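Repressor protein C2 (Enterobacteria phage P22, PDB 2R1J) maintains phage lysogeny by binding the OR and OL operators through its N-terminal helix-turn-helix domain, which prevents transcription of the genes for lytic development. Local coordinates at residues N49-A52 and L53-A56; G29-N32 and V33-S36; T3-M6 and G7-I10. One frame throughout, in Å; residues are numbered along the deposited sequence.

Interaction 1 of 3, residues N49-A52 and L53-A56; sequences NLLA and LSKA. With nucleotides of chain A.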
loop_
_atom_site.group_PDB
_atom_site.type_symbol
_atom_site.label_atom_id
_atom_site.label_comp_id
_atom_site.label_asym_id
_atom_site.label_seq_id
_atom_site.Cartn_x
_atom_site.Cartn_y
_atom_site.Cartn_z
ATOM N N ASN C 49 4.308 2.512 -3.251
ATOM C CA ASN C 49 3.825 3.653 -3.997
ATOM C C ASN C 49 2.542 4.248 -3.406
ATOM O O ASN C 49 2.365 5.477 -3.440
ATOM C CB ASN C 49 3.645 3.290 -5.467
ATOM C CG ASN C 49 4.978 3.091 -6.184
ATOM O OD1 ASN C 49 6.030 3.593 -5.740
ATOM N ND2 ASN C 49 4.953 2.371 -7.301
ATOM N N LEU C 50 1.647 3.418 -2.876
ATOM C CA LEU C 50 0.438 3.969 -2.285
ATOM C C LEU C 50 0.816 4.829 -1.080
ATOM O O LEU C 50 0.259 5.917 -0.889
ATOM C CB LEU C 50 -0.542 2.863 -1.851
ATOM C CG LEU C 50 -1.804 3.309 -1.086
ATOM C CD1 LEU C 50 -2.702 4.208 -1.932
ATOM C CD2 LEU C 50 -2.544 2.045 -0.667
ATOM N N LEU C 51 1.747 4.361 -0.264
ATOM C CA LEU C 51 2.130 5.156 0.900
ATOM C C LEU C 51 2.770 6.476 0.462
ATOM O O LEU C 51 2.429 7.542 0.993
ATOM C CB LEU C 51 3.051 4.348 1.800
ATOM C CG LEU C 51 2.290 3.616 2.914
ATOM C CD1 LEU C 51 1.802 4.674 3.927
ATOM C CD2 LEU C 51 1.094 2.852 2.381
ATOM N N ALA C 52 3.663 6.436 -0.524
ATOM C CA ALA C 52 4.297 7.676 -0.985
ATOM C C ALA C 52 3.281 8.631 -1.606
ATOM O O ALA C 52 3.399 9.858 -1.475
ATOM C CB ALA C 52 5.430 7.354 -1.991
ATOM N N LEU C 53 2.286 8.067 -2.285
ATOM C CA LEU C 53 1.241 8.842 -2.920
ATOM C C LEU C 53 0.382 9.545 -1.850
ATOM O O LEU C 53 0.059 10.736 -1.977
ATOM C CB LEU C 53 0.364 7.917 -3.771
ATOM C CG LEU C 53 -0.862 8.537 -4.449
ATOM C CD1 LEU C 53 -0.414 9.566 -5.493
ATOM C CD2 LEU C 53 -1.690 7.425 -5.120
ATOM N N SER C 54 0.034 8.816 -0.800
ATOM C CA SER C 54 -0.784 9.385 0.269
ATOM C C SER C 54 -0.048 10.579 0.899
ATOM O O SER C 54 -0.672 11.586 1.232
ATOM C CB SER C 54 -1.096 8.324 1.326
ATOM O OG SER C 54 0.070 7.915 2.012
ATOM N N LYS C 55 1.264 10.473 1.062
ATOM C CA LYS C 55 2.023 11.583 1.643
ATOM C C LYS C 55 2.043 12.778 0.681
ATOM O O LYS C 55 1.784 13.919 1.089
ATOM C CB LYS C 55 3.443 11.142 1.982
ATOM C CG LYS C 55 3.470 10.182 3.138
ATOM C CD LYS C 55 4.844 9.643 3.400
ATOM C CE LYS C 55 4.788 8.688 4.580
ATOM N NZ LYS C 55 3.725 7.640 4.387
ATOM N N ALA C 56 2.325 12.528 -0.591
ATOM C CA ALA C 56 2.350 13.608 -1.585
ATOM C C ALA C 56 1.010 14.329 -1.694
ATOM O O ALA C 56 0.973 15.546 -1.905
ATOM C CB ALA C 56 2.757 13.053 -2.962
ATOM P P DC A 13 2.556 0.561 -9.537
ATOM O OP1 DC A 13 2.634 1.040 -8.157
ATOM O OP2 DC A 13 1.727 1.270 -10.537
ATOM O "O5'" DC A 13 4.044 0.628 -10.060
ATOM C "C5'" DC A 13 4.415 1.486 -11.126
ATOM C "C4'" DC A 13 5.494 0.821 -11.946
ATOM O "O4'" DC A 13 4.873 -0.283 -12.668
ATOM C "C3'" DC A 13 6.032 1.755 -13.030
ATOM O "O3'" DC A 13 7.234 2.391 -12.667
ATOM C "C2'" DC A 13 6.225 0.873 -14.251
ATOM C "C1'" DC A 13 5.472 -0.419 -13.957
ATOM N N1 DC A 13 4.398 -0.613 -14.956
ATOM C C2 DC A 13 4.724 -1.242 -16.163
ATOM O O2 DC A 13 5.896 -1.514 -16.372
ATOM N N3 DC A 13 3.758 -1.499 -17.069
ATOM C C4 DC A 13 2.500 -1.119 -16.836
ATOM N N4 DC A 13 1.566 -1.432 -17.751
ATOM C C5 DC A 13 2.142 -0.419 -15.643
ATOM C C6 DC A 13 3.112 -0.202 -14.729
#
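Two donors one residue apart grip the carbonyl oxygen of Leu51: the hydroxyl of Ser54, with OG 2.6 Å from Leu51 O, and the amide of Lys55, whose N lies 3.2 Å from the same oxygen. Both reach it from the same face of its carbonyl plane, the amide nearer the line of the C=O bond and the hydroxyl more from the side, at 123°. Ser54 can fold back this far because its OG stands between backbone N and carbonyl carbon (chi1 66°), turned to the preceding turn of helix. Regular i to i+4 bonds run beside it, among them Leu53 N to Asn49 O at 2.8 Å and Ala56 N to Ala52 O at 3.0 Å. The Lys55 chain runs out extended and bends only at its last torsion, which brings NZ back to 3.6 Å from Leu51 CD1; the ammonium also forms a salt bridge with Asp62 of the second subunit. Leu51 packs on that same aspartate and on Pro61 of its own chain, while Leu53 reaches inward to Leu24, Trp38 and Leu64 in the domain core.

At the start of residues 49-56 the Asn49 amide turns out to the operator. Its ND2 donates to OP1 of the deoxycytidine DC13 of DNA chain A at 2.8 Å, an almost straight bond of 171°. Helix 47-56 thus presents three different surfaces, one to the DNA backbone, one to the core and one to the partner subunit. A neutral amide donor on a phosphate oxygen contacts the backbone without reading a base, and the Lys55-Asp62 salt bridge to the second subunit probably adds an electrostatic link where the two subunits meet on the operator.

Interaction 2 of 3, residues G29-N32 and V33-S36; sequences GVSN and VAIS. With nucleotides of chain A; nucleotides of chain B.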
loop_
_atom_site.group_PDB
_atom_site.type_symbol
_atom_site.label_atom_id
_atom_site.label_comp_id
_atom_site.label_asym_id
_atom_site.label_seq_id
_atom_site.Cartn_x
_atom_site.Cartn_y
_atom_site.Cartn_z
ATOM N N GLY C 29 7.897 9.163 -6.987
ATOM C CA GLY C 29 8.979 8.316 -7.455
ATOM C C GLY C 29 8.558 7.390 -8.587
ATOM O O GLY C 29 9.099 6.291 -8.729
ATOM N N VAL C 30 7.572 7.820 -9.377
ATOM C CA VAL C 30 7.111 7.049 -10.528
ATOM C C VAL C 30 6.964 7.985 -11.707
ATOM O O VAL C 30 7.103 9.196 -11.558
ATOM C CB VAL C 30 5.745 6.367 -10.290
ATOM C CG1 VAL C 30 5.871 5.365 -9.133
ATOM C CG2 VAL C 30 4.659 7.387 -9.971
ATOM N N SER C 31 6.674 7.419 -12.870
ATOM C CA SER C 31 6.502 8.214 -14.075
ATOM C C SER C 31 5.145 8.896 -14.097
ATOM O O SER C 31 4.232 8.550 -13.355
ATOM C CB SER C 31 6.608 7.322 -15.310
ATOM O OG SER C 31 5.535 6.402 -15.382
ATOM N N ASN C 32 5.019 9.884 -14.979
ATOM C CA ASN C 32 3.752 10.567 -15.117
ATOM C C ASN C 32 2.742 9.551 -15.662
ATOM O O ASN C 32 1.554 9.618 -15.363
ATOM C CB ASN C 32 3.911 11.728 -16.100
ATOM C CG ASN C 32 4.281 11.267 -17.469
ATOM O OD1 ASN C 32 5.301 10.591 -17.653
ATOM N ND2 ASN C 32 3.462 11.614 -18.455
ATOM N N VAL C 33 3.204 8.603 -16.474
ATOM C CA VAL C 33 2.289 7.600 -17.009
ATOM C C VAL C 33 1.668 6.753 -15.861
ATOM O O VAL C 33 0.476 6.428 -15.887
ATOM C CB VAL C 33 3.007 6.684 -18.038
ATOM C CG1 VAL C 33 2.021 5.640 -18.585
ATOM C CG2 VAL C 33 3.551 7.531 -19.188
ATOM N N ALA C 34 2.459 6.395 -14.852
ATOM C CA ALA C 34 1.916 5.636 -13.743
ATOM C C ALA C 34 0.804 6.441 -13.061
ATOM O O ALA C 34 -0.236 5.912 -12.681
ATOM C CB ALA C 34 3.014 5.310 -12.739
ATOM N N ILE C 35 1.017 7.748 -12.900
ATOM C CA ILE C 35 -0.020 8.565 -12.266
ATOM C C ILE C 35 -1.289 8.501 -13.124
ATOM O O ILE C 35 -2.404 8.348 -12.595
ATOM C CB ILE C 35 0.427 10.049 -12.124
ATOM C CG1 ILE C 35 1.678 10.143 -11.251
ATOM C CG2 ILE C 35 -0.721 10.869 -11.495
ATOM C CD1 ILE C 35 1.532 9.562 -9.865
ATOM N N SER C 36 -1.122 8.621 -14.435
ATOM C CA SER C 36 -2.243 8.558 -15.375
ATOM C C SER C 36 -2.984 7.239 -15.271
ATOM O O SER C 36 -4.213 7.189 -15.289
ATOM C CB SER C 36 -1.747 8.778 -16.808
ATOM O OG SER C 36 -2.769 8.502 -17.743
ATOM P P DT A 14 7.573 3.836 -13.297
ATOM O OP1 DT A 14 8.531 4.453 -12.360
ATOM O OP2 DT A 14 6.303 4.512 -13.625
ATOM O "O5'" DT A 14 8.357 3.477 -14.628
ATOM C "C5'" DT A 14 9.456 2.569 -14.560
ATOM C "C4'" DT A 14 10.003 2.329 -15.943
ATOM O "O4'" DT A 14 9.069 1.505 -16.676
ATOM C "C3'" DT A 14 10.119 3.646 -16.705
ATOM O "O3'" DT A 14 11.381 3.864 -17.304
ATOM C "C2'" DT A 14 9.049 3.578 -17.769
ATOM C "C1'" DT A 14 8.738 2.104 -17.925
ATOM N N1 DT A 14 7.291 1.926 -18.140
ATOM C C2 DT A 14 6.832 1.254 -19.248
ATOM O O2 DT A 14 7.570 0.798 -20.110
ATOM N N3 DT A 14 5.473 1.146 -19.328
ATOM C C4 DT A 14 4.551 1.663 -18.455
ATOM O O4 DT A 14 3.360 1.488 -18.663
ATOM C C5 DT A 14 5.100 2.389 -17.324
ATOM C C7 DT A 14 4.173 3.040 -16.343
ATOM C C6 DT A 14 6.420 2.462 -17.216
ATOM P P DT B 4 -5.269 11.283 -18.650
ATOM O OP1 DT B 4 -6.710 11.362 -18.324
ATOM O OP2 DT B 4 -4.322 10.834 -17.584
ATOM O "O5'" DT B 4 -5.143 10.365 -19.939
ATOM C "C5'" DT B 4 -5.807 10.757 -21.142
ATOM C "C4'" DT B 4 -5.474 9.825 -22.283
ATOM O "O4'" DT B 4 -4.102 9.992 -22.694
ATOM C "C3'" DT B 4 -5.670 8.330 -22.034
ATOM O "O3'" DT B 4 -6.292 7.801 -23.202
ATOM C "C2'" DT B 4 -4.248 7.805 -21.890
ATOM C "C1'" DT B 4 -3.479 8.715 -22.826
ATOM N N1 DT B 4 -2.047 8.910 -22.542
ATOM C C2 DT B 4 -1.137 8.726 -23.572
ATOM O O2 DT B 4 -1.435 8.274 -24.664
ATOM N N3 DT B 4 0.148 9.085 -23.270
ATOM C C4 DT B 4 0.612 9.572 -22.068
ATOM O O4 DT B 4 1.780 9.905 -21.961
ATOM C C5 DT B 4 -0.369 9.664 -21.011
ATOM C C7 DT B 4 0.067 10.122 -19.658
ATOM C C6 DT B 4 -1.640 9.328 -21.293
ATOM P P DT A 15 11.702 5.324 -17.902
ATOM O OP1 DT A 15 13.103 5.659 -17.555
ATOM O OP2 DT A 15 10.604 6.231 -17.491
ATOM O "O5'" DT A 15 11.544 5.135 -19.473
ATOM C "C5'" DT A 15 12.226 4.092 -20.153
ATOM C "C4'" DT A 15 11.771 4.018 -21.592
ATOM O "O4'" DT A 15 10.401 3.559 -21.650
ATOM C "C3'" DT A 15 11.816 5.322 -22.394
ATOM O "O3'" DT A 15 12.231 5.006 -23.731
ATOM C "C2'" DT A 15 10.371 5.787 -22.388
ATOM C "C1'" DT A 15 9.614 4.467 -22.408
ATOM N N1 DT A 15 8.278 4.499 -21.796
ATOM C C2 DT A 15 7.242 3.907 -22.476
ATOM O O2 DT A 15 7.356 3.415 -23.586
ATOM N N3 DT A 15 6.047 3.918 -21.812
ATOM C C4 DT A 15 5.787 4.471 -20.583
ATOM O O4 DT A 15 4.650 4.403 -20.123
ATOM C C5 DT A 15 6.905 5.107 -19.938
ATOM C C7 DT A 15 6.704 5.769 -18.613
ATOM C C6 DT A 15 8.086 5.088 -20.565
#
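The turn and the start of the second helix of the helix-turn-helix motif meet here, with Ser31 as N-cap of helix 32-39. Ser31 OG accepts the capping bond from Ala34 N at 3.1 Å and donates to OP2 of thymidine DT14 of DNA chain A at 2.7 Å. The backbone N of Ser31 donates to that same OP2 at 3.0 Å, so one residue clamps the phosphate oxygen with two donors. Its chi1 of 66° places OG between backbone N and carbonyl carbon, within range of both the helix end and the phosphate. Ala34 CB lies against OP2 as well, and the nearby N terminus of the helix would probably add a favourable electrostatic pull on the phosphate.

In Cro/C1-type repressors this second helix is the recognition helix, which enters the major groove. Val33 meets the bases in that groove: both methyls lie against O4 of thymidine DT15 of chain A, CG1 at 3.3 Å from O4, and CG2 packs 3.7 Å from the C7 methyl of that base. CG1 also approaches the C7 methyl of DT14, so the isopropyl group meets the edges of two successive thymines. Asn32 turns its amide toward the other strand, with ND2 3.9 Å from C7 of thymidine DT4 of DNA chain B.

Val30, which also lies beside the DT14 phosphate, packs the turn against the helix. Its CB rests on Ala34 CB, and its CG2 touches Ile35 CD1 at 3.8 Å, the two branched side chains crossing at about a right angle; Ile35 then packs on Gln21 and Leu24 of helix 21-28. One turn on from Asn32, Ser36 OG, anti to its own backbone N, donates to OP2 of DT4 at 2.8 Å and is also hydrogen-bonded to Arg40 NH2.

Interaction 3 of 3, residues T3-M6 and G7-I10; sequences TQLM and GERI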
loop_
_atom_site.group_PDB
_atom_site.type_symbol
_atom_site.label_atom_id
_atom_site.label_comp_id
_atom_site.label_asym_id
_atom_site.label_seq_id
_atom_site.Cartn_x
_atom_site.Cartn_y
_atom_site.Cartn_z
ATOM N N THR C 3 -19.904 3.198 -7.554
ATOM C CA THR C 3 -19.338 4.033 -6.455
ATOM C C THR C 3 -18.096 4.750 -6.969
ATOM O O THR C 3 -17.607 4.449 -8.056
ATOM C CB THR C 3 -18.924 3.170 -5.251
ATOM O OG1 THR C 3 -19.917 2.167 -5.014
ATOM C CG2 THR C 3 -18.789 4.031 -4.006
ATOM N N GLN C 4 -17.591 5.694 -6.184
ATOM C CA GLN C 4 -16.400 6.448 -6.566
ATOM C C GLN C 4 -15.131 5.586 -6.471
ATOM O O GLN C 4 -14.877 4.957 -5.449
ATOM C CB GLN C 4 -16.253 7.662 -5.660
ATOM C CG GLN C 4 -15.066 8.524 -5.996
ATOM C CD GLN C 4 -14.926 9.697 -5.051
ATOM O OE1 GLN C 4 -14.845 9.521 -3.829
ATOM N NE2 GLN C 4 -14.894 10.906 -5.610
ATOM N N LEU C 5 -14.345 5.580 -7.543
ATOM C CA LEU C 5 -13.095 4.809 -7.617
ATOM C C LEU C 5 -11.916 5.535 -6.984
ATOM O O LEU C 5 -11.911 6.768 -6.903
ATOM C CB LEU C 5 -12.764 4.523 -9.076
ATOM C CG LEU C 5 -13.814 3.709 -9.825
ATOM C CD1 LEU C 5 -13.491 3.752 -11.312
ATOM C CD2 LEU C 5 -13.835 2.264 -9.298
ATOM N N MET C 6 -10.900 4.788 -6.549
ATOM C CA MET C 6 -9.727 5.420 -5.949
ATOM C C MET C 6 -9.110 6.415 -6.929
ATOM O O MET C 6 -8.702 7.502 -6.530
ATOM C CB MET C 6 -8.667 4.363 -5.558
ATOM C CG MET C 6 -7.315 4.976 -5.158
ATOM S SD MET C 6 -6.157 3.795 -4.372
ATOM C CE MET C 6 -6.395 2.457 -5.436
ATOM N N GLY C 7 -9.043 6.042 -8.206
ATOM C CA GLY C 7 -8.446 6.901 -9.218
ATOM C C GLY C 7 -9.056 8.293 -9.260
ATOM O O GLY C 7 -8.363 9.280 -9.535
ATOM N N GLU C 8 -10.358 8.361 -8.986
ATOM C CA GLU C 8 -11.074 9.632 -8.991
ATOM C C GLU C 8 -10.643 10.478 -7.805
ATOM O O GLU C 8 -10.510 11.704 -7.923
ATOM C CB GLU C 8 -12.590 9.367 -8.974
ATOM C CG GLU C 8 -13.122 8.925 -10.341
ATOM C CD GLU C 8 -14.542 8.345 -10.299
ATOM O OE1 GLU C 8 -15.212 8.361 -11.350
ATOM O OE2 GLU C 8 -14.978 7.859 -9.233
ATOM N N ARG C 9 -10.425 9.836 -6.660
ATOM C CA ARG C 9 -9.981 10.547 -5.474
ATOM C C ARG C 9 -8.550 11.037 -5.652
ATOM O O ARG C 9 -8.164 12.082 -5.124
ATOM C CB ARG C 9 -10.086 9.648 -4.246
ATOM C CG ARG C 9 -11.529 9.418 -3.818
ATOM C CD ARG C 9 -11.631 8.635 -2.514
ATOM N NE ARG C 9 -11.367 7.208 -2.693
ATOM C CZ ARG C 9 -12.254 6.322 -3.139
ATOM N NH1 ARG C 9 -13.492 6.701 -3.464
ATOM N NH2 ARG C 9 -11.907 5.040 -3.250
ATOM N N ILE C 10 -7.763 10.278 -6.404
ATOM C CA ILE C 10 -6.387 10.660 -6.664
ATOM C C ILE C 10 -6.352 11.910 -7.539
ATOM O O ILE C 10 -5.650 12.879 -7.209
ATOM C CB ILE C 10 -5.619 9.501 -7.369
ATOM C CG1 ILE C 10 -5.405 8.355 -6.367
ATOM C CG2 ILE C 10 -4.271 9.971 -7.862
ATOM C CD1 ILE C 10 -4.709 7.132 -6.991
#
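This is a local contact at the N-terminal end of helix 6-17, where the incoming chain is tied down by side chains from the first turn. Leu5 occupies the N-cap position, and Glu8 reaches back to it: OE2 accepts from Leu5 N at 2.9 Å, approached from above the carboxylate plane. The glutamate chain is extended beyond CG, which also lays OE2 beside Gln4 CG.

Arg9 adds a second side-chain tie. Its NH1 donates to both oxygens of Gln4, the backbone O at 3.0 Å and the side-chain OE1 at 3.1 Å. OE1 lies at the edge of the guanidinium, in its plane, whereas NH1 stands above the carbonyl plane of Gln4 O. The amide and guanidinium planes are 69° apart. Leu5 O sits over the centre of one guanidinium face, and a bend at chi3 (-76°) helps turn the group back over the incoming chain, while NE is hydrogen-bonded to Leu64 O of helix 61-66. On the buried side, Met6 CG packs on Ile10 CD1 at 3.8 Å, and both side chains lean on Leu64.

Neutral carbonyl oxygens from Gln4 and Leu64 probably help to stabilise the Arg9 cation, so one side chain joins residues 3-5 to helix 61-66.

From the N terminus, interaction 3 comes first, fastening the N-terminal segment to helix 6-17; interaction 2 follows at the turn between helices 21-28 and 32-39, and interaction 1 on helix 47-56. Each joins adjoining segments, so the three stand in series, none nested or crossed, and none closes a long loop. They converge in space through interaction 1: Leu53 CD2 packs on Ile10 CD1 of interaction 3 at 3.6 Å, and Asn49 ND2 meets Val30 CG1 of interaction 2, also at 3.6 Å. Interactions 2 and 3 do not touch; their centres lie about 17 Å apart, on opposite sides of the chain's centre. Helix 47-56 therefore links the DNA-reading unit to the first helix.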